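SsfS6 (PDB 4G2T) is a two-domain protein of the GT-B fold, related to erythromycin biosynthesis protein CIII, and binds thymidine-5'-diphosphate in the cleft between its domains. Local coordinates at residues Phe27-Val32 with Val207-Arg212; Ser150-Ser155 with Gly307-Thr312; His43-Ala48 with Ala60-Ala65. All coordinates share one frame; numbering follows the deposited sequence.

Contact 1 (Phe27-Val32 with Val207-Arg212); sequences FVMPLV and VPYNGR. With TYD (thymidine-5'-diphosphate), chain B.
The selenium of Met29, which is built as selenomethionine, meets both protein backbone and bound nucleotide: SE lies 3.6 Å from the carbonyl C of Asn210 and just as close to the deoxyribose O4' of thymidine-5'-diphosphate. With CG anti to its own carbonyl carbon (chi1 -63°) and the chain extended beyond, the side chain reaches past Tyr209, roughly at right angles to it, and puts its methyl CE 3.6 Å from CA of Gly211. Nearer the root, Met29 CB rests 3.4 Å from the carbonyl O of Tyr209.

No hydrogen bond joins 27-32 to 207-212, and the rest of the grip is on the Tyr209 ring. Val32 comes over one face, with CG1 4.1 Å from the ring centroid and 18° off the normal, a CH-pi contact; the other valine methyl, CG2, reaches CD2 of the ring at 3.8 Å. On the opposite face the backbone N of Gly211 lies over the ring centre, while Met29 O stands at the edge, near the ring plane. That same carbonyl accepts from Val32 N as the chain turns into helix 32-40. Gly61 and Trp36 of the second subunit pack against Tyr209 and Val32.

Asn210 starts off in the other direction, away from 27-32. Its ND2 donates to the sugar O3' at 3.1 Å in a fairly straight bond (161° at the hydrogen) and is also bonded to Thr314 OG1, while OD1 takes the backbone N-H of Ser294, so the amide is held at both ends. The loop after the first strand of one domain thus meets the chain running toward the other beside a bound nucleotide, as is typical of the interdomain cleft of the GT-B fold.

Contact 2 (Ser150-Ser155 with Gly307-Thr312); sequences SIRLAS and GGHGTT. With TYD (thymidine-5'-diphosphate), chain B.
Arg152 lies across His309 where the two domains of the GT-B fold face each other, at the start of the helix that receives the nucleotide's alpha phosphate. This is the tight part of the contact: Arg152 CG sits almost exactly over the ring centre, 3.3 Å from the centroid and 10° off the normal, a close CH-pi contact. From CG to NE the arginine chain is extended, which carries CD to 3.4 Å from His309 CE1. The guanidinium beyond stands steeply to the ring, their planes 76° apart, with CE1 at its edge. Glu129 takes NH1 and Glu330 takes NE in salt bridges, which probably hold the aliphatic part in place over the histidine.

The other side is looser. Leu153 CD1 touches Thr312 CG2 at 3.7 Å, and between Ala154 O and His309 NE2 the link is a water, bonded at 3.1 Å to the Ala154 carbonyl O and only weakly to the histidine, in its ring plane; NE2 is also weakly bonded to Glu330 O.

Gly308 is the N-cap, and its carbonyl O accepts from both N and OG1 of Thr312. Two N-H groups of the first turn bond the alpha phosphate, where the helix end would be expected to favour negative charge: Gly310 N binds O2A, while O1A is held twice by Thr311, from N at 2.6 Å and from OG1 at 2.7 Å.

Contact 3 (His43-Ala48 with Ala60-Ala65); sequences HEVLVA and AGLPFA
Val47 pairs in parallel with Phe64, its N bonded to Pro63 O at 3.1 Å and its O accepting from Ala65 N at 3.1 Å. The carbonyl of Val47 also takes a CA-H...O contact from Phe64, whose backbone goes on to bond the second subunit. One step on, Ala48 pairs with Ala65.

Toward the helices 32-40 and 54-58, Leu62 reaches over with its two methyls divided: CD1 meets Val47 CG2 at 3.8 Å and CD2 meets Val45 CG2 at 4.1 Å. Leu46 bends the other way; chi1 of 177° and chi2 of 61° together bring CD1 to Pro63 CB at 3.8 Å and on toward Ala65 CB. Trp121 and Leu117 of helix 92-121 cover that face.

The ladder starts just after Pro63, whose ring CG lies 3.4 Å from Val45 O; this is consistent with a proline N having no hydrogen to offer that carbonyl. In this beta-alpha-beta unit, then, two backbone bonds fix the register of the outermost strand within this chain against its neighbour, while methyl contacts fill in on both faces.

Overall arrangement
Contacts 1 and 2 lie in the middle of the chain and share the nucleotide, 27-32 with 207-212 at its sugar and 307-312 at its alpha phosphate. They also touch each other, Phe27 packing on Arg152 and Pro30 on Ile151. Contact 3, whose centre is about 18 Å from the centre of the chain, is likewise largely buried but sits at the end of the N-terminal sheet; Ala60 links it to contact 1 through Tyr209 and Val32, and it does not reach contact 2. Chemistry follows place: charged and phosphate-binding groups gather in contact 2, contact 1 is mainly apolar with one amide bond to the sugar, and contact 3 relies on strand bonds. Contacts 1 and 3 both meet the second subunit.

Contact 1 (Phe27-Val32 with Val207-Arg212)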
loop_
_atom_site.group_PDB
_atom_site.type_symbol
_atom_site.label_atom_id
_atom_site.label_comp_id
_atom_site.label_asym_id
_atom_site.label_seq_id
_atom_site.Cartn_x
_atom_site.Cartn_y
_atom_site.Cartn_z
ATOM N N PHE A 27 -0.902 -15.443 5.174
ATOM C CA PHE A 27 -1.807 -15.722 4.065
ATOM C C PHE A 27 -2.389 -14.443 3.469
ATOM O O PHE A 27 -3.143 -14.490 2.498
ATOM C CB PHE A 27 -2.943 -16.643 4.516
ATOM C CG PHE A 27 -2.476 -17.952 5.078
ATOM C CD1 PHE A 27 -2.213 -19.026 4.245
ATOM C CD2 PHE A 27 -2.306 -18.111 6.440
ATOM C CE1 PHE A 27 -1.783 -20.234 4.766
ATOM C CE2 PHE A 27 -1.878 -19.315 6.967
ATOM C CZ PHE A 27 -1.616 -20.378 6.128
ATOM N N VAL A 28 -2.040 -13.301 4.053
ATOM C CA VAL A 28 -2.571 -12.019 3.600
ATOM C C VAL A 28 -1.503 -11.164 2.927
ATOM O O VAL A 28 -1.692 -10.687 1.808
ATOM C CB VAL A 28 -3.187 -11.222 4.765
ATOM C CG1 VAL A 28 -3.686 -9.869 4.275
ATOM C CG2 VAL A 28 -4.316 -12.011 5.408
HETATM N N MSE A 29 -0.385 -10.978 3.622
HETATM C CA MSE A 29 0.723 -10.153 3.135
HETATM C C MSE A 29 1.232 -10.452 1.712
HETATM O O MSE A 29 1.479 -9.521 0.946
HETATM C CB MSE A 29 1.887 -10.173 4.132
HETATM C CG MSE A 29 1.547 -9.576 5.487
HETATM SE SE MSE A 29 3.007 -9.731 6.769
HETATM C CE MSE A 29 2.203 -8.752 8.251
ATOM N N PRO A 30 1.400 -11.739 1.351
ATOM C CA PRO A 30 1.910 -11.989 -0.005
ATOM C C PRO A 30 0.918 -11.671 -1.128
ATOM O O PRO A 30 1.291 -11.749 -2.298
ATOM C CB PRO A 30 2.231 -13.489 0.012
ATOM C CG PRO A 30 1.375 -14.046 1.092
ATOM C CD PRO A 30 1.322 -12.985 2.138
ATOM N N LEU A 31 -0.318 -11.322 -0.781
ATOM C CA LEU A 31 -1.307 -10.924 -1.780
ATOM C C LEU A 31 -1.331 -9.409 -1.966
ATOM O O LEU A 31 -1.937 -8.900 -2.909
ATOM C CB LEU A 31 -2.701 -11.426 -1.398
ATOM C CG LEU A 31 -2.976 -12.917 -1.594
ATOM C CD1 LEU A 31 -4.398 -13.257 -1.178
ATOM C CD2 LEU A 31 -2.727 -13.319 -3.040
ATOM N N VAL A 32 -0.671 -8.700 -1.058
ATOM C CA VAL A 32 -0.612 -7.237 -1.101
ATOM C C VAL A 32 0.042 -6.635 -2.360
ATOM O O VAL A 32 -0.523 -5.716 -2.957
ATOM C CB VAL A 32 0.044 -6.654 0.180
ATOM C CG1 VAL A 32 0.309 -5.163 0.021
ATOM C CG2 VAL A 32 -0.834 -6.922 1.391
ATOM N N VAL A 207 7.793 -10.039 -5.044
ATOM C CA VAL A 207 8.022 -8.763 -4.384
ATOM C C VAL A 207 7.518 -8.876 -2.952
ATOM O O VAL A 207 6.322 -9.041 -2.722
ATOM C CB VAL A 207 7.295 -7.615 -5.102
ATOM C CG1 VAL A 207 7.455 -6.318 -4.326
ATOM C CG2 VAL A 207 7.823 -7.463 -6.521
ATOM N N PRO A 208 8.436 -8.804 -1.979
ATOM C CA PRO A 208 8.084 -9.066 -0.581
ATOM C C PRO A 208 7.389 -7.901 0.124
ATOM O O PRO A 208 7.876 -6.770 0.094
ATOM C CB PRO A 208 9.445 -9.334 0.068
ATOM C CG PRO A 208 10.403 -8.535 -0.745
ATOM C CD PRO A 208 9.879 -8.557 -2.156
ATOM N N TYR A 209 6.248 -8.187 0.741
ATOM C CA TYR A 209 5.637 -7.266 1.693
ATOM C C TYR A 209 5.559 -7.952 3.053
ATOM O O TYR A 209 4.955 -9.016 3.185
ATOM C CB TYR A 209 4.245 -6.823 1.242
ATOM C CG TYR A 209 3.569 -5.924 2.252
ATOM C CD1 TYR A 209 3.969 -4.603 2.409
ATOM C CD2 TYR A 209 2.542 -6.398 3.059
ATOM C CE1 TYR A 209 3.363 -3.779 3.337
ATOM C CE2 TYR A 209 1.929 -5.579 3.990
ATOM C CZ TYR A 209 2.344 -4.271 4.123
ATOM O OH TYR A 209 1.739 -3.452 5.048
ATOM N N ASN A 210 6.169 -7.338 4.061
ATOM C CA ASN A 210 6.322 -7.989 5.357
ATOM C C ASN A 210 5.659 -7.254 6.517
ATOM O O ASN A 210 6.018 -7.460 7.676
ATOM C CB ASN A 210 7.804 -8.206 5.661
ATOM C CG ASN A 210 8.537 -8.879 4.521
ATOM O OD1 ASN A 210 9.485 -8.325 3.968
ATOM N ND2 ASN A 210 8.098 -10.079 4.159
ATOM N N GLY A 211 4.697 -6.393 6.206
ATOM C CA GLY A 211 3.941 -5.720 7.243
ATOM C C GLY A 211 4.244 -4.245 7.406
ATOM O O GLY A 211 4.814 -3.608 6.521
ATOM N N ARG A 212 3.869 -3.710 8.564
ATOM C CA ARG A 212 3.897 -2.274 8.807
ATOM C C ARG A 212 4.710 -1.918 10.049
ATOM O O ARG A 212 4.462 -2.444 11.134
ATOM C CB ARG A 212 2.464 -1.763 8.965
ATOM C CG ARG A 212 2.331 -0.271 9.198
ATOM C CD ARG A 212 0.988 0.035 9.842
ATOM N NE ARG A 212 0.604 1.436 9.706
ATOM C CZ ARG A 212 1.018 2.409 10.511
ATOM N NH1 ARG A 212 1.846 2.138 11.511
ATOM N NH2 ARG A 212 0.609 3.655 10.311
HETATM P PA TYD B . 5.501 -16.498 7.332
HETATM O O1A TYD B . 6.929 -16.323 6.876
HETATM O O2A TYD B . 4.736 -17.314 6.314
HETATM O O3A TYD B . 5.509 -17.216 8.719
HETATM P PB TYD B . 4.169 -17.476 9.479
HETATM O O1B TYD B . 3.046 -17.702 8.495
HETATM O O2B TYD B . 4.343 -18.706 10.339
HETATM O O3B TYD B . 3.836 -16.290 10.353
HETATM O "O5'" TYD B . 4.821 -15.105 7.500
HETATM C "C5'" TYD B . 5.407 -14.147 8.299
HETATM C "C4'" TYD B . 5.305 -12.827 7.619
HETATM O "O4'" TYD B . 5.342 -11.805 8.556
HETATM C "C3'" TYD B . 6.486 -12.633 6.705
HETATM O "O3'" TYD B . 6.108 -11.896 5.606
HETATM C "C2'" TYD B . 7.526 -11.915 7.500
HETATM C "C1'" TYD B . 6.609 -11.066 8.456
HETATM N N1 TYD B . 7.246 -10.527 9.755
HETATM C C2 TYD B . 8.267 -9.499 9.749
HETATM O O2 TYD B . 8.657 -9.028 8.696
HETATM N N3 TYD B . 8.840 -9.019 10.950
HETATM C C4 TYD B . 8.418 -9.537 12.184
HETATM O O4 TYD B . 8.916 -9.118 13.232
HETATM C C5 TYD B . 7.364 -10.593 12.201
HETATM C C5M TYD B . 6.913 -11.143 13.511
HETATM C C6 TYD B . 6.803 -11.064 11.034
#

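Contact 2 (Ser150-Ser155 with Gly307-Thr312)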
loop_
_atom_site.group_PDB
_atom_site.type_symbol
_atom_site.label_atom_id
_atom_site.label_comp_id
_atom_site.label_asym_id
_atom_site.label_seq_id
_atom_site.Cartn_x
_atom_site.Cartn_y
_atom_site.Cartn_z
ATOM N N SER A 150 0.296 -18.360 -6.168
ATOM C CA SER A 150 1.038 -19.139 -5.189
ATOM C C SER A 150 1.821 -18.208 -4.276
ATOM O O SER A 150 2.348 -17.187 -4.718
ATOM C CB SER A 150 1.988 -20.119 -5.877
ATOM O OG SER A 150 2.821 -20.768 -4.931
ATOM N N ILE A 151 1.889 -18.561 -2.997
ATOM C CA ILE A 151 2.623 -17.765 -2.024
ATOM C C ILE A 151 3.684 -18.627 -1.348
ATOM O O ILE A 151 4.183 -18.295 -0.272
ATOM C CB ILE A 151 1.678 -17.164 -0.966
ATOM C CG1 ILE A 151 1.009 -18.272 -0.149
ATOM C CG2 ILE A 151 0.621 -16.296 -1.634
ATOM C CD1 ILE A 151 0.056 -17.759 0.910
ATOM N N ARG A 152 4.025 -19.736 -1.998
ATOM C CA ARG A 152 4.948 -20.715 -1.435
ATOM C C ARG A 152 5.977 -21.159 -2.471
ATOM O O ARG A 152 5.716 -21.113 -3.674
ATOM C CB ARG A 152 4.168 -21.930 -0.929
ATOM C CG ARG A 152 3.057 -21.584 0.051
ATOM C CD ARG A 152 2.057 -22.716 0.210
ATOM N NE ARG A 152 1.042 -22.391 1.207
ATOM C CZ ARG A 152 -0.075 -21.719 0.947
ATOM N NH1 ARG A 152 -0.328 -21.303 -0.287
ATOM N NH2 ARG A 152 -0.942 -21.466 1.917
ATOM N N LEU A 153 7.145 -21.586 -2.000
ATOM C CA LEU A 153 8.161 -22.160 -2.879
ATOM C C LEU A 153 7.621 -23.421 -3.535
ATOM O O LEU A 153 7.888 -23.693 -4.705
ATOM C CB LEU A 153 9.432 -22.492 -2.096
ATOM C CG LEU A 153 10.472 -21.387 -1.919
ATOM C CD1 LEU A 153 11.614 -21.873 -1.040
ATOM C CD2 LEU A 153 10.996 -20.937 -3.273
ATOM N N ALA A 154 6.858 -24.188 -2.765
ATOM C CA ALA A 154 6.211 -25.389 -3.266
ATOM C C ALA A 154 4.858 -25.564 -2.590
ATOM O O ALA A 154 4.753 -25.488 -1.366
ATOM C CB ALA A 154 7.089 -26.606 -3.022
ATOM N N SER A 155 3.824 -25.787 -3.393
ATOM C CA SER A 155 2.482 -25.983 -2.866
ATOM C C SER A 155 2.008 -27.406 -3.128
ATOM O O SER A 155 1.527 -27.708 -4.221
ATOM C CB SER A 155 1.508 -24.983 -3.491
ATOM O OG SER A 155 1.930 -23.649 -3.262
ATOM N N GLY A 307 11.129 -21.587 8.881
ATOM C CA GLY A 307 10.776 -22.139 7.586
ATOM C C GLY A 307 9.507 -21.542 7.008
ATOM O O GLY A 307 8.946 -22.077 6.052
ATOM N N GLY A 308 9.055 -20.434 7.588
ATOM C CA GLY A 308 7.854 -19.759 7.127
ATOM C C GLY A 308 7.926 -19.380 5.661
ATOM O O GLY A 308 8.955 -18.896 5.190
ATOM N N HIS A 309 6.830 -19.610 4.941
ATOM C CA HIS A 309 6.776 -19.373 3.501
ATOM C C HIS A 309 7.165 -17.947 3.119
ATOM O O HIS A 309 8.020 -17.741 2.258
ATOM C CB HIS A 309 5.384 -19.700 2.956
ATOM C CG HIS A 309 5.106 -21.166 2.849
ATOM N ND1 HIS A 309 3.919 -21.732 3.266
ATOM C CD2 HIS A 309 5.856 -22.184 2.363
ATOM C CE1 HIS A 309 3.954 -23.035 3.047
ATOM N NE2 HIS A 309 5.118 -23.334 2.498
ATOM N N GLY A 310 6.535 -16.970 3.764
ATOM C CA GLY A 310 6.819 -15.574 3.493
ATOM C C GLY A 310 8.229 -15.185 3.889
ATOM O O GLY A 310 8.900 -14.440 3.177
ATOM N N THR A 311 8.677 -15.698 5.031
ATOM C CA THR A 311 10.020 -15.417 5.526
ATOM C C THR A 311 11.080 -15.991 4.591
ATOM O O THR A 311 12.089 -15.344 4.310
ATOM C CB THR A 311 10.220 -15.988 6.944
ATOM O OG1 THR A 311 9.266 -15.399 7.838
ATOM C CG2 THR A 311 11.626 -15.697 7.449
ATOM N N THR A 312 10.840 -17.203 4.103
ATOM C CA THR A 312 11.778 -17.872 3.208
ATOM C C THR A 312 11.900 -17.141 1.874
ATOM O O THR A 312 13.004 -16.863 1.408
ATOM C CB THR A 312 11.361 -19.332 2.942
ATOM O OG1 THR A 312 11.275 -20.042 4.183
ATOM C CG2 THR A 312 12.372 -20.018 2.039
HETATM P PA TYD B . 5.501 -16.498 7.332
HETATM O O1A TYD B . 6.929 -16.323 6.876
HETATM O O2A TYD B . 4.736 -17.314 6.314
HETATM O O3A TYD B . 5.509 -17.216 8.719
HETATM P PB TYD B . 4.169 -17.476 9.479
HETATM O O1B TYD B . 3.046 -17.702 8.495
HETATM O O2B TYD B . 4.343 -18.706 10.339
HETATM O O3B TYD B . 3.836 -16.290 10.353
HETATM O "O5'" TYD B . 4.821 -15.105 7.500
HETATM C "C5'" TYD B . 5.407 -14.147 8.299
HETATM C "C4'" TYD B . 5.305 -12.827 7.619
HETATM O "O4'" TYD B . 5.342 -11.805 8.556
HETATM C "C3'" TYD B . 6.486 -12.633 6.705
HETATM O "O3'" TYD B . 6.108 -11.896 5.606
HETATM C "C2'" TYD B . 7.526 -11.915 7.500
HETATM C "C1'" TYD B . 6.609 -11.066 8.456
HETATM N N1 TYD B . 7.246 -10.527 9.755
HETATM C C2 TYD B . 8.267 -9.499 9.749
HETATM O O2 TYD B . 8.657 -9.028 8.696
HETATM N N3 TYD B . 8.840 -9.019 10.950
HETATM C C4 TYD B . 8.418 -9.537 12.184
HETATM O O4 TYD B . 8.916 -9.118 13.232
HETATM C C5 TYD B . 7.364 -10.593 12.201
HETATM C C5M TYD B . 6.913 -11.143 13.511
HETATM C C6 TYD B . 6.803 -11.064 11.034
HETATM O O HOH W 1 6.241 -26.229 1.232
#

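Contact 3 (His43-Ala48 with Ala60-Ala65)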
loop_
_atom_site.group_PDB
_atom_site.type_symbol
_atom_site.label_atom_id
_atom_site.label_comp_id
_atom_site.label_asym_id
_atom_site.label_seq_id
_atom_site.Cartn_x
_atom_site.Cartn_y
_atom_site.Cartn_z
ATOM N N HIS A 43 -7.546 -0.159 -11.333
ATOM C CA HIS A 43 -8.633 -1.067 -10.986
ATOM C C HIS A 43 -9.093 -0.882 -9.544
ATOM O O HIS A 43 -8.366 -0.345 -8.713
ATOM C CB HIS A 43 -8.215 -2.519 -11.222
ATOM C CG HIS A 43 -7.703 -2.778 -12.605
ATOM N ND1 HIS A 43 -8.533 -2.883 -13.699
ATOM C CD2 HIS A 43 -6.443 -2.948 -13.071
ATOM C CE1 HIS A 43 -7.807 -3.109 -14.780
ATOM N NE2 HIS A 43 -6.535 -3.152 -14.425
ATOM N N GLU A 44 -10.309 -1.334 -9.262
ATOM C CA GLU A 44 -10.881 -1.240 -7.927
ATOM C C GLU A 44 -10.638 -2.538 -7.166
ATOM O O GLU A 44 -11.086 -3.605 -7.586
ATOM C CB GLU A 44 -12.383 -0.968 -8.025
ATOM C CG GLU A 44 -12.866 0.235 -7.234
ATOM C CD GLU A 44 -14.353 0.480 -7.407
ATOM O OE1 GLU A 44 -15.061 0.596 -6.385
ATOM O OE2 GLU A 44 -14.814 0.558 -8.566
ATOM N N VAL A 45 -9.925 -2.452 -6.047
ATOM C CA VAL A 45 -9.618 -3.639 -5.256
ATOM C C VAL A 45 -10.233 -3.588 -3.859
ATOM O O VAL A 45 -10.276 -2.538 -3.217
ATOM C CB VAL A 45 -8.094 -3.890 -5.154
ATOM C CG1 VAL A 45 -7.487 -4.044 -6.539
ATOM C CG2 VAL A 45 -7.408 -2.766 -4.392
ATOM N N LEU A 46 -10.722 -4.735 -3.404
ATOM C CA LEU A 46 -11.264 -4.865 -2.058
ATOM C C LEU A 46 -10.813 -6.187 -1.455
ATOM O O LEU A 46 -11.108 -7.257 -1.990
ATOM C CB LEU A 46 -12.791 -4.792 -2.077
ATOM C CG LEU A 46 -13.477 -4.989 -0.723
ATOM C CD1 LEU A 46 -13.053 -3.905 0.259
ATOM C CD2 LEU A 46 -14.990 -5.015 -0.879
ATOM N N VAL A 47 -10.090 -6.113 -0.343
ATOM C CA VAL A 47 -9.580 -7.315 0.300
ATOM C C VAL A 47 -10.545 -7.830 1.361
ATOM O O VAL A 47 -10.856 -7.133 2.328
ATOM C CB VAL A 47 -8.202 -7.080 0.937
ATOM C CG1 VAL A 47 -7.649 -8.384 1.491
ATOM C CG2 VAL A 47 -7.244 -6.480 -0.079
ATOM N N ALA A 48 -11.019 -9.056 1.168
ATOM C CA ALA A 48 -11.937 -9.677 2.111
ATOM C C ALA A 48 -11.237 -10.785 2.888
ATOM O O ALA A 48 -10.727 -11.740 2.303
ATOM C CB ALA A 48 -13.152 -10.225 1.381
ATOM N N ALA A 60 -1.585 -2.084 4.977
ATOM C CA ALA A 60 -0.906 -2.174 3.691
ATOM C C ALA A 60 -1.474 -1.153 2.709
ATOM O O ALA A 60 -1.053 -1.088 1.554
ATOM C CB ALA A 60 -1.026 -3.580 3.127
ATOM N N GLY A 61 -2.437 -0.363 3.175
ATOM C CA GLY A 61 -3.032 0.682 2.361
ATOM C C GLY A 61 -4.185 0.205 1.496
ATOM O O GLY A 61 -4.567 0.875 0.537
ATOM N N LEU A 62 -4.746 -0.950 1.839
ATOM C CA LEU A 62 -5.815 -1.547 1.046
ATOM C C LEU A 62 -7.159 -1.511 1.768
ATOM O O LEU A 62 -7.211 -1.616 2.993
ATOM C CB LEU A 62 -5.457 -2.991 0.682
ATOM C CG LEU A 62 -4.228 -3.172 -0.210
ATOM C CD1 LEU A 62 -3.899 -4.647 -0.376
ATOM C CD2 LEU A 62 -4.450 -2.513 -1.563
ATOM N N PRO A 63 -8.253 -1.352 1.006
ATOM C CA PRO A 63 -9.614 -1.396 1.555
ATOM C C PRO A 63 -9.927 -2.775 2.126
ATOM O O PRO A 63 -9.492 -3.778 1.561
ATOM C CB PRO A 63 -10.494 -1.127 0.329
ATOM C CG PRO A 63 -9.605 -0.418 -0.634
ATOM C CD PRO A 63 -8.249 -1.015 -0.428
ATOM N N PHE A 64 -10.673 -2.825 3.226
ATOM C CA PHE A 64 -10.937 -4.091 3.901
ATOM C C PHE A 64 -12.411 -4.327 4.215
ATOM O O PHE A 64 -13.151 -3.396 4.531
ATOM C CB PHE A 64 -10.114 -4.191 5.189
ATOM C CG PHE A 64 -10.467 -5.376 6.045
ATOM C CD1 PHE A 64 -10.016 -6.643 5.716
ATOM C CD2 PHE A 64 -11.249 -5.221 7.180
ATOM C CE1 PHE A 64 -10.340 -7.734 6.500
ATOM C CE2 PHE A 64 -11.576 -6.309 7.967
ATOM C CZ PHE A 64 -11.120 -7.567 7.628
ATOM N N ALA A 65 -12.823 -5.588 4.128
ATOM C CA ALA A 65 -14.161 -6.006 4.525
ATOM C C ALA A 65 -14.092 -7.384 5.178
ATOM O O ALA A 65 -13.539 -8.319 4.601
ATOM C CB ALA A 65 -15.087 -6.029 3.325
#